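Local coordinates for subdomain of Desmoplakin Carboxy-Terminal domain (DPCT) (PDB 1LM5), which probably binds intermediate filaments through plakin repeats in its carboxy-terminal region, helping to tie the intermediate-filament cytoskeleton to desmosomes, at residues B[32-35]-B[36-40]; B[45-49]-B[50-54]; B[70-74]-B[75-79]; B[103-107]-B[108-112]; B[141-145]-B[146-150]. All blocks are in the same frame, centred on the assembly; numbering follows the deposited sequence.

Contact 1 of 5, residues B[32-35]-B[36-40]; sequences GIVD and SITGQ
The carboxylate of Asp35 is shared between the backbone and the hydroxyl of Thr38. OD2 accepts from Thr38 N at 2.8 Å in a fairly straight bond (166° at the hydrogen), the donor standing above the carboxylate plane. OD1 takes the hydroxyl proton of Thr38 OG1 on its syn side, close to the carboxylate plane, at a short 2.5 Å. The two side chains cross at about a right angle, and both carboxylate oxygens are thereby engaged by one residue. This reach depends on chi1 of 70° at Asp35, which sets CG between its own N and carbonyl carbon and folds the carboxylate back over the first turn. The Asp35 carbonyl adds the first regular helical bond, Gly39 N to Asp35 O at 2.8 Å. Below the cap, Val34 CG1 lies 3.7 Å from Gly39 N, against backbone that carries no side chain, and 4.2 Å from Thr38 CG2.

Farther out, Thr38 OG1 also bonds Thr167 N, resting the helix start on strand 166-167, while Val34 in the loop packs on Ala197 of strand 193-197. It is a short connection between helices 25-30 and 36-47, closed by a Schellman motif at Gly32 and an N-cap at Asp35.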
loop_
_atom_site.group_PDB
_atom_site.type_symbol
_atom_site.label_atom_id
_atom_site.label_comp_id
_atom_site.label_asym_id
_atom_site.label_seq_id
_atom_site.Cartn_x
_atom_site.Cartn_y
_atom_site.Cartn_z
ATOM N N GLY B 32 -9.915 21.065 -23.109
ATOM C CA GLY B 32 -8.864 22.050 -23.245
ATOM C C GLY B 32 -8.590 22.890 -22.015
ATOM O O GLY B 32 -8.047 23.985 -22.140
ATOM N N ILE B 33 -8.955 22.399 -20.833
ATOM C CA ILE B 33 -8.695 23.158 -19.611
ATOM C C ILE B 33 -7.447 22.638 -18.897
ATOM O O ILE B 33 -6.898 23.302 -18.017
ATOM C CB ILE B 33 -9.915 23.157 -18.663
ATOM C CG1 ILE B 33 -10.294 21.734 -18.248
ATOM C CG2 ILE B 33 -11.084 23.841 -19.366
ATOM C CD1 ILE B 33 -11.436 21.698 -17.229
ATOM N N VAL B 34 -7.014 21.442 -19.291
ATOM C CA VAL B 34 -5.792 20.823 -18.777
ATOM C C VAL B 34 -5.022 20.444 -20.046
ATOM O O VAL B 34 -5.574 19.776 -20.925
ATOM C CB VAL B 34 -6.084 19.530 -17.980
ATOM C CG1 VAL B 34 -4.779 18.912 -17.512
ATOM C CG2 VAL B 34 -7.009 19.828 -16.808
ATOM N N ASP B 35 -3.773 20.884 -20.174
ATOM C CA ASP B 35 -3.011 20.539 -21.373
ATOM C C ASP B 35 -2.643 19.065 -21.307
ATOM O O ASP B 35 -2.513 18.499 -20.221
ATOM C CB ASP B 35 -1.752 21.397 -21.502
ATOM C CG ASP B 35 -0.718 21.068 -20.456
ATOM O OD1 ASP B 35 -0.782 21.651 -19.358
ATOM O OD2 ASP B 35 0.149 20.214 -20.727
ATOM N N SER B 36 -2.467 18.438 -22.463
ATOM C CA SER B 36 -2.178 17.013 -22.507
ATOM C C SER B 36 -0.928 16.563 -21.764
ATOM O O SER B 36 -0.872 15.439 -21.273
ATOM C CB SER B 36 -2.089 16.537 -23.957
ATOM O OG SER B 36 -0.903 17.014 -24.555
ATOM N N ILE B 37 0.089 17.410 -21.700
ATOM C CA ILE B 37 1.301 17.001 -21.008
ATOM C C ILE B 37 1.070 16.982 -19.504
ATOM O O ILE B 37 1.445 16.029 -18.813
ATOM C CB ILE B 37 2.481 17.924 -21.342
ATOM C CG1 ILE B 37 2.828 17.792 -22.823
ATOM C CG2 ILE B 37 3.705 17.534 -20.509
ATOM C CD1 ILE B 37 3.916 18.761 -23.267
ATOM N N THR B 38 0.448 18.037 -18.998
ATOM C CA THR B 38 0.146 18.103 -17.581
ATOM C C THR B 38 -0.818 16.962 -17.247
ATOM O O THR B 38 -0.657 16.276 -16.245
ATOM C CB THR B 38 -0.521 19.435 -17.230
ATOM O OG1 THR B 38 0.412 20.499 -17.437
ATOM C CG2 THR B 38 -1.007 19.440 -15.777
ATOM N N GLY B 39 -1.831 16.780 -18.087
ATOM C CA GLY B 39 -2.792 15.724 -17.849
ATOM C C GLY B 39 -2.087 14.383 -17.837
ATOM O O GLY B 39 -2.345 13.533 -16.989
ATOM N N GLN B 40 -1.185 14.182 -18.790
ATOM C CA GLN B 40 -0.459 12.928 -18.827
ATOM C C GLN B 40 0.294 12.729 -17.523
ATOM O O GLN B 40 0.319 11.649 -16.961
ATOM C CB GLN B 40 0.554 12.920 -19.970
ATOM C CG GLN B 40 1.400 11.665 -19.987
ATOM C CD GLN B 40 2.403 11.692 -21.116
ATOM O OE1 GLN B 40 2.068 12.090 -22.235
ATOM N NE2 GLN B 40 3.629 11.260 -20.841
#

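Contact 2 of 5, residues B[45-49]-B[50-54]; sequences AQACT and GGIIH
One face of the Gln46 amide lies against Ile53, whose CB is 3.7 Å from Gln46 NE2 and whose CG1 is 3.7 Å from Gln46 CD; the two side chains cross at about a right angle. The setting is a Schellman motif that ends helix 36-47 and turns the chain into strand 52-53 of the plakin repeat, with Gly50, at positive phi, as its C-prime residue. Ile53 N donates to Gln46 OE1 at 2.7 Å, nearly straight at the hydrogen (168°) but 66° out of the amide plane. Water 1 donates to the same OE1 and to Ile53 O, while NE2 is bound by the carbonyls of Ile11 and Ala12, so both ends of this buried amide are satisfied and its rotation is fixed. With CG anti to the carbonyl carbon (chi1 -58°) and the chain extended, the amide passes from helix to strand.

Gln46 O accepts from Thr49 N and Gly51 N on opposite faces of its plane, the latter at 3.0 Å, and Gly50 N makes a weak bond to Ala47 O. Water 2 links Thr49 OG1 to Gly51 O. Beneath Leu80 and Ala83 of helix 74-88, Ile52 CD1 touches Ala47 CB at 4.0 Å.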
loop_
_atom_site.group_PDB
_atom_site.type_symbol
_atom_site.label_atom_id
_atom_site.label_comp_id
_atom_site.label_asym_id
_atom_site.label_seq_id
_atom_site.Cartn_x
_atom_site.Cartn_y
_atom_site.Cartn_z
ATOM N N ALA B 45 1.248 10.116 -12.376
ATOM C CA ALA B 45 1.298 10.099 -10.925
ATOM C C ALA B 45 0.376 9.005 -10.395
ATOM O O ALA B 45 0.664 8.384 -9.378
ATOM C CB ALA B 45 0.888 11.452 -10.369
ATOM N N GLN B 46 -0.723 8.762 -11.101
ATOM C CA GLN B 46 -1.656 7.738 -10.671
ATOM C C GLN B 46 -1.126 6.381 -11.072
ATOM O O GLN B 46 -1.057 5.474 -10.259
ATOM C CB GLN B 46 -3.019 7.967 -11.310
ATOM C CG GLN B 46 -3.596 9.321 -11.001
ATOM C CD GLN B 46 -4.957 9.479 -11.606
ATOM O OE1 GLN B 46 -5.341 8.699 -12.465
ATOM N NE2 GLN B 46 -5.700 10.493 -11.170
ATOM N N ALA B 47 -0.731 6.256 -12.333
ATOM C CA ALA B 47 -0.220 4.984 -12.817
ATOM C C ALA B 47 0.955 4.480 -11.989
ATOM O O ALA B 47 0.997 3.309 -11.612
ATOM C CB ALA B 47 0.200 5.109 -14.283
ATOM N N CYS B 48 1.914 5.349 -11.691
ATOM C CA CYS B 48 3.079 4.883 -10.946
ATOM C C CYS B 48 2.824 4.678 -9.459
ATOM O O CYS B 48 3.711 4.237 -8.738
ATOM C CB CYS B 48 4.259 5.823 -11.148
ATOM S SG CYS B 48 4.129 7.341 -10.235
ATOM N N THR B 49 1.617 4.993 -8.998
ATOM C CA THR B 49 1.295 4.785 -7.592
ATOM C C THR B 49 0.252 3.690 -7.412
ATOM O O THR B 49 -0.373 3.594 -6.368
ATOM C CB THR B 49 0.819 6.093 -6.885
ATOM O OG1 THR B 49 -0.273 6.683 -7.604
ATOM C CG2 THR B 49 1.980 7.091 -6.792
ATOM N N GLY B 50 0.053 2.869 -8.439
ATOM C CA GLY B 50 -0.892 1.772 -8.301
ATOM C C GLY B 50 -2.000 1.677 -9.322
ATOM O O GLY B 50 -2.602 0.615 -9.482
ATOM N N GLY B 51 -2.288 2.774 -10.006
ATOM C CA GLY B 51 -3.321 2.717 -11.017
ATOM C C GLY B 51 -3.982 4.031 -11.339
ATOM O O GLY B 51 -4.001 4.957 -10.524
ATOM N N ILE B 52 -4.516 4.107 -12.553
ATOM C CA ILE B 52 -5.235 5.286 -12.985
ATOM C C ILE B 52 -6.424 5.348 -12.032
ATOM O O ILE B 52 -7.083 4.337 -11.780
ATOM C CB ILE B 52 -5.705 5.117 -14.433
ATOM C CG1 ILE B 52 -4.483 4.940 -15.343
ATOM C CG2 ILE B 52 -6.517 6.326 -14.859
ATOM C CD1 ILE B 52 -3.493 6.120 -15.270
ATOM N N ILE B 53 -6.689 6.521 -11.478
ATOM C CA ILE B 53 -7.780 6.632 -10.528
ATOM C C ILE B 53 -9.099 6.919 -11.212
ATOM O O ILE B 53 -9.222 7.890 -11.955
ATOM C CB ILE B 53 -7.486 7.734 -9.488
ATOM C CG1 ILE B 53 -6.184 7.394 -8.760
ATOM C CG2 ILE B 53 -8.657 7.850 -8.484
ATOM C CD1 ILE B 53 -5.689 8.485 -7.824
ATOM N N HIS B 54 -10.094 6.071 -10.965
ATOM C CA HIS B 54 -11.387 6.311 -11.583
ATOM C C HIS B 54 -11.911 7.568 -10.901
ATOM O O HIS B 54 -12.032 7.617 -9.688
ATOM C CB HIS B 54 -12.336 5.149 -11.367
ATOM C CG HIS B 54 -13.603 5.292 -12.141
ATOM N ND1 HIS B 54 -14.517 6.289 -11.879
ATOM C CD2 HIS B 54 -14.066 4.631 -13.229
ATOM C CE1 HIS B 54 -15.489 6.238 -12.775
ATOM N NE2 HIS B 54 -15.238 5.242 -13.605
HETATM O O HOH W 1 -7.825 9.235 -13.741
HETATM O O HOH W 2 -2.893 5.806 -7.924
#

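Contact 3 of 5, residues B[70-74]-B[75-79]; sequences GVIDQ and DMATR
An aspartate N-cap starts helix 74-88 within the plakin repeat, directly after the Schellman motif at Gly70 that closes helix 63-68. Asp73 OD2 receives Met76 N at 2.7 Å, meeting it nearly along the C-O axis, with 163° at the hydrogen. The carboxylate gets there because chi1 of 66° holds CG between the backbone N and the carbonyl carbon of Asp73, turned back over the opening turn. It crosses the base of the Met76 side chain at about a right angle, with OD2 3.2 Å from Met76 CB. The negative charge sits at the helix N-terminus, where the N-H groups of the first turn and the helix dipole would be expected to favour it.

The carbonyls of the cap and the next residue then open the regular bonding. Ala77 N donates to Asp73 O at 3.0 Å, and Thr78 N donates to Gln74 O. At the surface, water 3 accepts from Asp75 N and, weakly, from Gln74 NE2, the Gln74 chain bending at chi2 back past the start of the helix.

Beneath the polar cap, Ile72 supplies the hydrophobic contact from the residue just before it. This isoleucine packs into Leu63, Ala66 and Val67 of helix 63-68 and Leu43 of helix 36-47, joining three helices at one side chain. Met76, bent at both chi2 and chi3, runs away from the loop toward Gln40 and Leu43, though its CG stays 4.3 Å from Ile72 CB. The extended end of Ile72 reaches further along the helix, where CD1 rests 3.8 Å from Ala77 CB.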
loop_
_atom_site.group_PDB
_atom_site.type_symbol
_atom_site.label_atom_id
_atom_site.label_comp_id
_atom_site.label_asym_id
_atom_site.label_seq_id
_atom_site.Cartn_x
_atom_site.Cartn_y
_atom_site.Cartn_z
ATOM N N GLY B 70 -12.942 4.461 -20.530
ATOM C CA GLY B 70 -12.933 5.817 -21.039
ATOM C C GLY B 70 -12.271 6.800 -20.092
ATOM O O GLY B 70 -12.358 8.012 -20.296
ATOM N N VAL B 71 -11.605 6.279 -19.066
ATOM C CA VAL B 71 -10.943 7.137 -18.096
ATOM C C VAL B 71 -9.739 7.804 -18.754
ATOM O O VAL B 71 -9.363 8.914 -18.393
ATOM C CB VAL B 71 -10.514 6.350 -16.856
ATOM C CG1 VAL B 71 -9.714 7.260 -15.922
ATOM C CG2 VAL B 71 -11.754 5.825 -16.139
ATOM N N ILE B 72 -9.139 7.109 -19.716
ATOM C CA ILE B 72 -8.010 7.646 -20.478
ATOM C C ILE B 72 -8.189 7.087 -21.885
ATOM O O ILE B 72 -8.802 6.024 -22.057
ATOM C CB ILE B 72 -6.623 7.177 -19.946
ATOM C CG1 ILE B 72 -6.433 5.681 -20.190
ATOM C CG2 ILE B 72 -6.492 7.486 -18.445
ATOM C CD1 ILE B 72 -5.111 5.136 -19.648
ATOM N N ASP B 73 -7.671 7.789 -22.879
ATOM C CA ASP B 73 -7.796 7.312 -24.244
ATOM C C ASP B 73 -6.609 6.426 -24.597
ATOM O O ASP B 73 -5.632 6.350 -23.850
ATOM C CB ASP B 73 -7.945 8.490 -25.221
ATOM C CG ASP B 73 -6.705 9.358 -25.309
ATOM O OD1 ASP B 73 -6.860 10.562 -25.607
ATOM O OD2 ASP B 73 -5.585 8.847 -25.101
ATOM N N GLN B 74 -6.715 5.733 -25.728
ATOM C CA GLN B 74 -5.683 4.809 -26.181
ATOM C C GLN B 74 -4.279 5.394 -26.265
ATOM O O GLN B 74 -3.326 4.805 -25.763
ATOM C CB GLN B 74 -6.054 4.239 -27.552
ATOM C CG GLN B 74 -7.366 3.472 -27.599
ATOM C CD GLN B 74 -8.556 4.352 -27.934
ATOM O OE1 GLN B 74 -9.613 3.852 -28.335
ATOM N NE2 GLN B 74 -8.397 5.666 -27.767
ATOM N N ASP B 75 -4.143 6.542 -26.919
ATOM C CA ASP B 75 -2.835 7.169 -27.049
ATOM C C ASP B 75 -2.225 7.477 -25.681
ATOM O O ASP B 75 -1.034 7.244 -25.461
ATOM C CB ASP B 75 -2.947 8.434 -27.898
ATOM C CG ASP B 75 -3.167 8.119 -29.365
ATOM O OD1 ASP B 75 -3.584 9.021 -30.120
ATOM O OD2 ASP B 75 -2.905 6.960 -29.764
ATOM N N MET B 76 -3.045 7.978 -24.759
ATOM C CA MET B 76 -2.548 8.285 -23.424
ATOM C C MET B 76 -2.066 7.010 -22.734
ATOM O O MET B 76 -1.024 7.015 -22.092
ATOM C CB MET B 76 -3.635 8.970 -22.583
ATOM C CG MET B 76 -3.178 9.369 -21.188
ATOM S SD MET B 76 -1.925 10.647 -21.223
ATOM C CE MET B 76 -2.927 12.068 -21.601
ATOM N N ALA B 77 -2.810 5.916 -22.872
ATOM C CA ALA B 77 -2.406 4.663 -22.247
ATOM C C ALA B 77 -1.005 4.302 -22.738
ATOM O O ALA B 77 -0.183 3.806 -21.978
ATOM C CB ALA B 77 -3.376 3.560 -22.595
ATOM N N THR B 78 -0.738 4.567 -24.016
ATOM C CA THR B 78 0.575 4.275 -24.578
ATOM C C THR B 78 1.635 5.108 -23.872
ATOM O O THR B 78 2.646 4.580 -23.423
ATOM C CB THR B 78 0.610 4.583 -26.086
ATOM O OG1 THR B 78 -0.305 3.711 -26.758
ATOM C CG2 THR B 78 2.018 4.370 -26.654
ATOM N N ARG B 79 1.383 6.409 -23.753
ATOM C CA ARG B 79 2.330 7.310 -23.108
ATOM C C ARG B 79 2.516 7.002 -21.634
ATOM O O ARG B 79 3.546 7.340 -21.067
ATOM C CB ARG B 79 1.873 8.758 -23.238
ATOM C CG ARG B 79 1.621 9.230 -24.643
ATOM C CD ARG B 79 0.860 10.543 -24.602
ATOM N NE ARG B 79 0.140 10.774 -25.846
ATOM C CZ ARG B 79 -0.787 11.711 -26.006
ATOM N NH1 ARG B 79 -1.104 12.506 -24.992
ATOM N NH2 ARG B 79 -1.399 11.843 -27.177
HETATM O O HOH W 3 -6.352 7.692 -28.317
#

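Contact 4 of 5, residues B[103-107]-B[108-112]; sequences EAVKE and KWLPY
Val105 forms a bump on the last turn of helix 101-106, and the chain leaving the helix bends round it. Its CG1 meets the Tyr112 ring at the edge, near the ring plane, 3.9 Å from Tyr112 CD1, the two side chains crossing obliquely. Its other branch, CG2, faces Leu110 CD2 at 4.2 Å. The bend is a Schellman motif with Lys108, at positive phi, as the C-prime residue: Trp109 N donates to Ala104 O, and Lys108 N donates to Val105 O at 2.9 Å from well above the carbonyl plane.

Ala104 is the hollow on the neighbouring side of the turn. Its small methyl lets Leu110 lie close, CB to CB at 3.8 Å, and Leu110 CG stands anti to the backbone N (chi1 -173°), with CD2 also near that methyl. Leu110 and Ala104 both pack on Phe90. Leu110 N gives Ala104 O a second bond at 3.1 Å, 63° out of the carbonyl plane, whereas Trp109 N lies nearly in line with the C=O, although that bond is bent at the hydrogen.

The indole of Trp109 leads away from the helix, its edge turned to Glu107 O. Behind the Val105 bump the returning chain is stitched to the turn twice: water 4 donates to both Val105 O and Leu110 O, and Val105 CA points its hydrogen at Leu110 O, 3.3 Å away (167°).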
loop_
_atom_site.group_PDB
_atom_site.type_symbol
_atom_site.label_atom_id
_atom_site.label_comp_id
_atom_site.label_asym_id
_atom_site.label_seq_id
_atom_site.Cartn_x
_atom_site.Cartn_y
_atom_site.Cartn_z
ATOM N N GLU B 103 16.055 2.415 -10.359
ATOM C CA GLU B 103 16.988 1.475 -10.963
ATOM C C GLU B 103 16.880 1.575 -12.478
ATOM O O GLU B 103 17.892 1.598 -13.180
ATOM C CB GLU B 103 16.667 0.054 -10.507
ATOM C CG GLU B 103 16.512 -0.084 -8.997
ATOM C CD GLU B 103 16.042 -1.464 -8.565
ATOM O OE1 GLU B 103 16.869 -2.402 -8.566
ATOM O OE2 GLU B 103 14.846 -1.614 -8.230
ATOM N N ALA B 104 15.649 1.662 -12.978
ATOM C CA ALA B 104 15.422 1.758 -14.415
ATOM C C ALA B 104 16.122 2.967 -15.018
ATOM O O ALA B 104 16.596 2.917 -16.162
ATOM C CB ALA B 104 13.931 1.822 -14.711
ATOM N N VAL B 105 16.169 4.058 -14.264
ATOM C CA VAL B 105 16.827 5.258 -14.745
ATOM C C VAL B 105 18.308 4.936 -14.838
ATOM O O VAL B 105 18.964 5.245 -15.836
ATOM C CB VAL B 105 16.641 6.441 -13.784
ATOM C CG1 VAL B 105 17.508 7.610 -14.232
ATOM C CG2 VAL B 105 15.179 6.871 -13.780
ATOM N N LYS B 106 18.827 4.306 -13.789
ATOM C CA LYS B 106 20.237 3.952 -13.758
ATOM C C LYS B 106 20.651 3.135 -14.971
ATOM O O LYS B 106 21.716 3.365 -15.543
ATOM C CB LYS B 106 20.571 3.166 -12.489
ATOM C CG LYS B 106 20.798 4.022 -11.255
ATOM C CD LYS B 106 21.285 3.192 -10.059
ATOM C CE LYS B 106 22.656 2.547 -10.314
ATOM N NZ LYS B 106 22.622 1.460 -11.341
ATOM N N GLU B 107 19.808 2.188 -15.366
ATOM C CA GLU B 107 20.128 1.331 -16.500
ATOM C C GLU B 107 19.712 1.916 -17.840
ATOM O O GLU B 107 19.689 1.218 -18.848
ATOM C CB GLU B 107 19.493 -0.042 -16.299
ATOM C CG GLU B 107 19.832 -0.668 -14.948
ATOM C CD GLU B 107 21.324 -0.911 -14.769
ATOM O OE1 GLU B 107 21.757 -1.194 -13.628
ATOM O OE2 GLU B 107 22.065 -0.826 -15.773
ATOM N N LYS B 108 19.398 3.208 -17.845
ATOM C CA LYS B 108 18.989 3.911 -19.062
ATOM C C LYS B 108 17.704 3.415 -19.717
ATOM O O LYS B 108 17.402 3.797 -20.852
ATOM C CB LYS B 108 20.115 3.881 -20.101
ATOM C CG LYS B 108 21.164 4.965 -19.927
ATOM C CD LYS B 108 22.042 4.723 -18.718
ATOM C CE LYS B 108 23.091 5.820 -18.587
ATOM N NZ LYS B 108 23.973 5.597 -17.409
ATOM N N TRP B 109 16.946 2.574 -19.020
ATOM C CA TRP B 109 15.699 2.068 -19.575
ATOM C C TRP B 109 14.631 3.137 -19.468
ATOM O O TRP B 109 13.695 3.192 -20.266
ATOM C CB TRP B 109 15.248 0.802 -18.841
ATOM C CG TRP B 109 15.424 -0.416 -19.678
ATOM C CD1 TRP B 109 16.592 -1.071 -19.938
ATOM C CD2 TRP B 109 14.414 -1.070 -20.459
ATOM N NE1 TRP B 109 16.377 -2.090 -20.840
ATOM C CE2 TRP B 109 15.049 -2.111 -21.177
ATOM C CE3 TRP B 109 13.036 -0.874 -20.625
ATOM C CZ2 TRP B 109 14.350 -2.957 -22.048
ATOM C CZ3 TRP B 109 12.340 -1.718 -21.493
ATOM C CH2 TRP B 109 13.000 -2.744 -22.193
ATOM N N LEU B 110 14.796 4.009 -18.484
ATOM C CA LEU B 110 13.850 5.076 -18.250
ATOM C C LEU B 110 14.600 6.403 -18.250
ATOM O O LEU B 110 15.559 6.580 -17.500
ATOM C CB LEU B 110 13.170 4.830 -16.897
ATOM C CG LEU B 110 12.003 5.683 -16.421
ATOM C CD1 LEU B 110 10.853 5.595 -17.412
ATOM C CD2 LEU B 110 11.571 5.186 -15.047
ATOM N N PRO B 111 14.197 7.343 -19.119
ATOM C CA PRO B 111 14.875 8.641 -19.157
ATOM C C PRO B 111 14.839 9.254 -17.755
ATOM O O PRO B 111 13.856 9.097 -17.030
ATOM C CB PRO B 111 14.040 9.431 -20.160
ATOM C CG PRO B 111 13.581 8.372 -21.108
ATOM C CD PRO B 111 13.175 7.253 -20.177
ATOM N N TYR B 112 15.912 9.940 -17.378
ATOM C CA TYR B 112 16.003 10.559 -16.060
ATOM C C TYR B 112 14.772 11.375 -15.683
ATOM O O TYR B 112 14.274 11.277 -14.561
ATOM C CB TYR B 112 17.222 11.474 -15.990
ATOM C CG TYR B 112 17.371 12.158 -14.648
ATOM C CD1 TYR B 112 17.827 11.457 -13.539
ATOM C CD2 TYR B 112 17.015 13.496 -14.484
ATOM C CE1 TYR B 112 17.926 12.067 -12.295
ATOM C CE2 TYR B 112 17.109 14.117 -13.240
ATOM C CZ TYR B 112 17.565 13.395 -12.153
ATOM O OH TYR B 112 17.663 13.999 -10.921
HETATM O O HOH W 4 18.071 6.968 -17.964
#

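Contact 5 of 5, residues B[141-145]-B[146-150]; sequences EAIRK and GFIDG
Phe147 N donates to Ala142 O at 2.9 Å and Gly146 N to Ile143 O at 2.9 Å, the two bonds of a Schellman motif in which Gly146 takes positive phi (82°), a conformation that favours glycine, and helix 139-145 gives way to a loop.

The ring of Phe147 comes back under the last turn. Lys145 CB lies over one face of it in a CH-pi contact, 3.9 Å from the centroid and 27° off the ring normal, while Ala142 CB approaches CD1 of the ring at 4.2 Å. The rest of Lys145, bent at chi2 and chi3, leads away from the ring, and its NZ is held in a salt bridge with Glu132. Ile148 returns toward the helix: CG1, set between its own N and carbonyl carbon by chi1 of 59°, meets Ile143 CG1 at 3.9 Å, with the two chains about perpendicular. Its CD1 reaches Ala142 CB, so that alanine touches both Phe147 and Ile148. Water 5 donates to Ile143 O and Ile148 O, and Ile143 CA directs a C-H at Ile148 O.

Asp149 then N-caps helix 150-157 through Ala152 N. Ile148 packs on Ala153 and Leu156 of that helix and on Ala102 of helix 101-106, while Glu141 packs on Tyr112 of the second subunit.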
loop_
_atom_site.group_PDB
_atom_site.type_symbol
_atom_site.label_atom_id
_atom_site.label_comp_id
_atom_site.label_asym_id
_atom_site.label_seq_id
_atom_site.Cartn_x
_atom_site.Cartn_y
_atom_site.Cartn_z
ATOM N N GLU B 141 14.010 2.559 3.752
ATOM C CA GLU B 141 14.004 1.227 3.170
ATOM C C GLU B 141 14.424 1.259 1.701
ATOM O O GLU B 141 15.093 0.343 1.220
ATOM C CB GLU B 141 12.621 0.590 3.329
ATOM C CG GLU B 141 12.526 -0.840 2.843
ATOM C CD GLU B 141 13.371 -1.799 3.658
ATOM O OE1 GLU B 141 13.304 -3.010 3.379
ATOM O OE2 GLU B 141 14.096 -1.355 4.571
ATOM N N ALA B 142 14.018 2.301 0.985
ATOM C CA ALA B 142 14.406 2.418 -0.418
ATOM C C ALA B 142 15.928 2.529 -0.473
ATOM O O ALA B 142 16.565 2.030 -1.395
ATOM C CB ALA B 142 13.773 3.633 -1.046
ATOM N N ILE B 143 16.515 3.193 0.516
ATOM C CA ILE B 143 17.972 3.321 0.548
ATOM C C ILE B 143 18.565 1.944 0.857
ATOM O O ILE B 143 19.554 1.527 0.252
ATOM C CB ILE B 143 18.406 4.343 1.612
ATOM C CG1 ILE B 143 18.087 5.754 1.109
ATOM C CG2 ILE B 143 19.890 4.192 1.925
ATOM C CD1 ILE B 143 18.390 6.842 2.109
ATOM N N ARG B 144 17.930 1.239 1.784
ATOM C CA ARG B 144 18.356 -0.100 2.179
ATOM C C ARG B 144 18.357 -1.014 0.969
ATOM O O ARG B 144 19.266 -1.821 0.788
ATOM C CB ARG B 144 17.400 -0.668 3.231
ATOM C CG ARG B 144 17.517 -2.188 3.418
ATOM C CD ARG B 144 18.811 -2.553 4.093
ATOM N NE ARG B 144 19.021 -3.998 4.167
ATOM C CZ ARG B 144 19.547 -4.732 3.191
ATOM N NH1 ARG B 144 19.924 -4.164 2.052
ATOM N NH2 ARG B 144 19.711 -6.034 3.360
ATOM N N LYS B 145 17.328 -0.879 0.138
ATOM C CA LYS B 145 17.184 -1.707 -1.052
ATOM C C LYS B 145 18.139 -1.244 -2.146
ATOM O O LYS B 145 18.345 -1.946 -3.129
ATOM C CB LYS B 145 15.750 -1.639 -1.573
ATOM C CG LYS B 145 14.695 -1.988 -0.538
ATOM C CD LYS B 145 14.555 -3.479 -0.330
ATOM C CE LYS B 145 13.912 -4.143 -1.537
ATOM N NZ LYS B 145 13.764 -5.606 -1.338
ATOM N N GLY B 146 18.709 -0.060 -1.969
ATOM C CA GLY B 146 19.631 0.471 -2.958
ATOM C C GLY B 146 18.940 1.146 -4.132
ATOM O O GLY B 146 19.559 1.372 -5.172
ATOM N N PHE B 147 17.657 1.458 -3.983
ATOM C CA PHE B 147 16.917 2.124 -5.054
ATOM C C PHE B 147 17.523 3.488 -5.294
ATOM O O PHE B 147 17.726 3.911 -6.430
ATOM C CB PHE B 147 15.454 2.352 -4.671
ATOM C CG PHE B 147 14.622 1.111 -4.647
ATOM C CD1 PHE B 147 13.263 1.193 -4.381
ATOM C CD2 PHE B 147 15.185 -0.138 -4.883
ATOM C CE1 PHE B 147 12.481 0.051 -4.352
ATOM C CE2 PHE B 147 14.410 -1.282 -4.857
ATOM C CZ PHE B 147 13.057 -1.192 -4.589
ATOM N N ILE B 148 17.781 4.182 -4.196
ATOM C CA ILE B 148 18.335 5.523 -4.235
ATOM C C ILE B 148 19.386 5.605 -3.146
ATOM O O ILE B 148 19.344 4.848 -2.178
ATOM C CB ILE B 148 17.249 6.569 -3.920
ATOM C CG1 ILE B 148 16.671 6.289 -2.527
ATOM C CG2 ILE B 148 16.138 6.496 -4.946
ATOM C CD1 ILE B 148 15.569 7.251 -2.094
ATOM N N ASP B 149 20.333 6.517 -3.310
ATOM C CA ASP B 149 21.360 6.708 -2.302
ATOM C C ASP B 149 20.949 7.947 -1.524
ATOM O O ASP B 149 19.935 8.575 -1.840
ATOM C CB ASP B 149 22.742 6.892 -2.945
ATOM C CG ASP B 149 22.794 8.049 -3.939
ATOM O OD1 ASP B 149 23.836 8.185 -4.624
ATOM O OD2 ASP B 149 21.817 8.818 -4.038
ATOM N N GLY B 150 21.722 8.293 -0.505
ATOM C CA GLY B 150 21.393 9.454 0.301
ATOM C C GLY B 150 21.162 10.717 -0.503
ATOM O O GLY B 150 20.257 11.492 -0.195
HETATM O O HOH W 5 21.199 3.081 -1.231
#

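How the contacts relate
The five contacts follow one another along the chain, all at helix ends. Contacts 1 and 2 bracket helix 36-47, their centres about 16 Å apart. Contact 3, at the start of helix 74-88, lies about 13 Å from the centres of both and touches both: Gln40 packs on Met76 and Arg79, and Ile52 on Val71 and Ile72. Contacts 2 and 3 fall in the plectin-repeat sequence range 42-80, contact 5 in the range 118-156. Contacts 4 and 5 form a second cluster, centres about 15 Å apart, meeting where Glu103 packs on Phe147. Contacts 1 and 5 lie about 33 Å apart on opposite sides of the chain's centre; Schellman endings and aspartate N-caps thus occur in both clusters.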